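Local coordinates for beta-agarase B (Zobellia galactanivorans, PDB 4ATF), which hydrolyses the beta-1,4 linkages between galactose and 3,6-anhydro-galactose in agarose at random along the chain, with retention of anomeric configuration, at residues D127-S132 against N260-T265. The protein carries 1 engineered substitution. Residues are numbered along the deposited sequence; the frame is centred on the assembly and turned at random.
With GAL (beta-D-galactopyranose), chain E; AAL (3,6-anhydro-alpha-L-galactopyranose), chain B.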
loop_
_atom_site.group_PDB
_atom_site.type_symbol
_atom_site.label_atom_id
_atom_site.label_comp_id
_atom_site.label_asym_id
_atom_site.label_seq_id
_atom_site.Cartn_x
_atom_site.Cartn_y
_atom_site.Cartn_z
ATOM N N ASP A 127 3.819 -2.646 -0.885
ATOM C CA ASP A 127 2.682 -1.803 -0.458
ATOM C C ASP A 127 2.525 -0.540 -1.302
ATOM O O ASP A 127 3.524 0.178 -1.546
ATOM C CB ASP A 127 2.934 -1.325 0.985
ATOM C CG ASP A 127 2.994 -2.471 1.978
ATOM O OD1 ASP A 127 2.136 -3.364 1.856
ATOM O OD2 ASP A 127 3.915 -2.478 2.871
ATOM N N VAL A 128 1.268 -0.209 -1.646
ATOM C CA VAL A 128 0.885 1.116 -2.111
ATOM C C VAL A 128 -0.350 1.448 -1.284
ATOM O O VAL A 128 -1.360 0.725 -1.336
ATOM C CB VAL A 128 0.477 1.097 -3.619
ATOM C CG1 VAL A 128 -0.030 2.475 -4.094
ATOM C CG2 VAL A 128 1.673 0.639 -4.492
ATOM N N TRP A 129 -0.311 2.559 -0.546
ATOM C CA TRP A 129 -1.382 2.859 0.409
ATOM C C TRP A 129 -1.588 4.354 0.628
ATOM O O TRP A 129 -0.734 5.184 0.158
ATOM C CB TRP A 129 -1.159 2.063 1.719
ATOM C CG TRP A 129 0.160 2.181 2.397
ATOM C CD1 TRP A 129 1.422 1.894 1.881
ATOM C CD2 TRP A 129 0.362 2.602 3.750
ATOM N NE1 TRP A 129 2.376 2.103 2.861
ATOM C CE2 TRP A 129 1.749 2.526 4.019
ATOM C CE3 TRP A 129 -0.530 2.997 4.793
ATOM C CZ2 TRP A 129 2.294 2.870 5.271
ATOM C CZ3 TRP A 129 0.009 3.314 6.062
ATOM C CH2 TRP A 129 1.428 3.253 6.284
ATOM N N LEU A 130 -2.695 4.727 1.307
ATOM C CA LEU A 130 -3.047 6.143 1.583
ATOM C C LEU A 130 -3.158 6.271 3.089
ATOM O O LEU A 130 -3.733 5.356 3.752
ATOM C CB LEU A 130 -4.428 6.515 0.996
ATOM C CG LEU A 130 -4.544 6.196 -0.509
ATOM C CD1 LEU A 130 -6.002 6.558 -0.948
ATOM C CD2 LEU A 130 -3.484 6.950 -1.362
ATOM N N LEU A 131 -2.654 7.364 3.665
ATOM C CA LEU A 131 -2.670 7.474 5.179
ATOM C C LEU A 131 -2.920 8.938 5.523
ATOM O O LEU A 131 -2.199 9.804 4.990
ATOM C CB LEU A 131 -1.315 7.028 5.774
ATOM C CG LEU A 131 -1.173 7.096 7.290
ATOM C CD1 LEU A 131 -2.165 6.077 7.868
ATOM C CD2 LEU A 131 0.286 6.723 7.688
ATOM N N SER A 132 -3.924 9.250 6.375
ATOM C CA SER A 132 -4.142 10.637 6.770
ATOM C C SER A 132 -2.941 11.206 7.570
ATOM O O SER A 132 -2.174 10.450 8.173
ATOM C CB SER A 132 -5.471 10.771 7.592
ATOM O OG SER A 132 -5.332 10.045 8.838
ATOM N N ASN A 260 5.992 1.553 -0.347
ATOM C CA ASN A 260 7.082 1.024 0.431
ATOM C C ASN A 260 7.110 -0.469 0.385
ATOM O O ASN A 260 6.284 -1.105 -0.296
ATOM C CB ASN A 260 7.074 1.569 1.915
ATOM C CG ASN A 260 5.983 0.929 2.817
ATOM O OD1 ASN A 260 5.573 -0.196 2.616
ATOM N ND2 ASN A 260 5.556 1.658 3.850
ATOM N N THR A 261 8.118 -1.035 1.063
ATOM C CA THR A 261 8.083 -2.451 1.460
ATOM C C THR A 261 8.213 -2.460 2.964
ATOM O O THR A 261 8.701 -1.447 3.537
ATOM C CB THR A 261 9.153 -3.347 0.745
ATOM O OG1 THR A 261 10.478 -2.963 1.157
ATOM C CG2 THR A 261 9.042 -3.167 -0.806
ATOM N N GLU A 262 7.830 -3.583 3.608
ATOM C CA GLU A 262 7.798 -3.667 5.104
ATOM C C GLU A 262 8.017 -5.094 5.544
ATOM O O GLU A 262 7.476 -6.031 4.931
ATOM C CB GLU A 262 6.433 -3.247 5.755
ATOM C CG GLU A 262 6.106 -1.793 5.691
ATOM C CD GLU A 262 4.702 -1.422 6.290
ATOM O OE1 GLU A 262 3.995 -2.288 6.825
ATOM O OE2 GLU A 262 4.258 -0.263 6.133
ATOM N N ASP A 263 8.758 -5.269 6.631
ATOM C CA ASP A 263 8.647 -6.503 7.385
ATOM C C ASP A 263 7.635 -6.227 8.528
ATOM O O ASP A 263 7.852 -5.309 9.307
ATOM C CB ASP A 263 10.013 -6.876 8.002
ATOM C CG ASP A 263 9.906 -8.064 8.923
ATOM O OD1 ASP A 263 9.677 -7.846 10.160
ATOM O OD2 ASP A 263 10.108 -9.209 8.416
ATOM N N GLN A 264 6.568 -7.014 8.660
ATOM C CA GLN A 264 5.621 -6.768 9.738
ATOM C C GLN A 264 5.808 -7.772 10.929
ATOM O O GLN A 264 6.185 -8.925 10.729
ATOM C CB GLN A 264 4.225 -6.844 9.139
ATOM C CG GLN A 264 4.056 -5.652 8.245
ATOM C CD GLN A 264 3.087 -5.813 7.118
ATOM O OE1 GLN A 264 2.866 -4.864 6.298
ATOM N NE2 GLN A 264 2.444 -6.945 7.059
ATOM N N THR A 265 5.548 -7.286 12.158
ATOM C CA THR A 265 5.707 -8.119 13.369
ATOM C C THR A 265 4.889 -9.435 13.347
ATOM O O THR A 265 5.356 -10.501 13.766
ATOM C CB THR A 265 5.378 -7.334 14.674
ATOM O OG1 THR A 265 6.175 -6.153 14.688
ATOM C CG2 THR A 265 5.756 -8.192 15.940
HETATM C C1 GAL E . -1.546 -1.447 6.555
HETATM C C2 GAL E . -1.093 -1.098 7.965
HETATM C C3 GAL E . -0.064 0.031 8.084
HETATM C C4 GAL E . 1.119 -0.367 7.180
HETATM C C5 GAL E . 0.583 -0.718 5.761
HETATM C C6 GAL E . 1.693 -1.022 4.738
HETATM O O2 GAL E . -2.260 -0.656 8.597
HETATM O O3 GAL E . 0.293 0.048 9.477
HETATM O O4 GAL E . 1.710 -1.510 7.740
HETATM O O5 GAL E . -0.432 -1.731 5.726
HETATM O O6 GAL E . 0.997 -1.233 3.507
HETATM C C1 AAL B . -0.038 1.268 10.174
HETATM C C2 AAL B . 0.221 1.029 11.691
HETATM C C3 AAL B . 0.349 2.425 12.385
HETATM C C4 AAL B . 1.344 3.361 11.803
HETATM C C5 AAL B . 0.789 3.563 10.411
HETATM C C6 AAL B . -0.663 3.959 10.802
HETATM O O2 AAL B . 1.429 0.290 11.853
HETATM O O3 AAL B . -0.848 3.227 12.058
HETATM O O4 AAL B . 1.601 4.587 12.425
HETATM O O5 AAL B . 0.789 2.363 9.591
#
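Trp129 and Glu262 meet around one galactose unit of the bound agaro-oligosaccharide. The C3-C4-C5-C6 side of the sugar rests on the indole face, C5 3.7 Å above the ring plane over its centre and the rest of the pyranose tilting away, a CH-pi platform of the kind common in carbohydrate-binding clefts. The Glu262 carboxylate stands at 89° to the indole. Its OE1 takes a hydrogen bond from galactose O4 (2.6 Å), the chain running extended beyond CG (chi2 177°) to carry it there. Asp127 OD1 comes 2.9 Å from O6 of the same sugar. Further along the indole, Trp129 CH2 comes within 3.5 Å of O5 of the neighbouring anhydrogalactose.

Behind this first shell, the Asn260 amide packs at the indole edge near NE1 and also reaches the Asp127 carboxylate. The backbones are tied as an antiparallel hydrogen-bonded pair: Asp127 N to Asn260 O (3.0 Å) and Asn260 N to Asp127 O (3.1 Å). This pair joins strands 125-132 and 255-262 in the floor of the GH16 cleft. Strand 137-145, on the other flank of 125-132, brings Glu138, the likely nucleophile, against Trp129, and Asp143, the engineered residue at the presumed proton-donor position, against Asp127.

Asp127 OD2 lies 4.0 Å from Glu262 OE2 in this buried setting, so the site probably carries concentrated negative potential. The galactose thus meets unlike surfaces: an indole face for its C-H groups, carboxylate oxygens at O4 and beside O6.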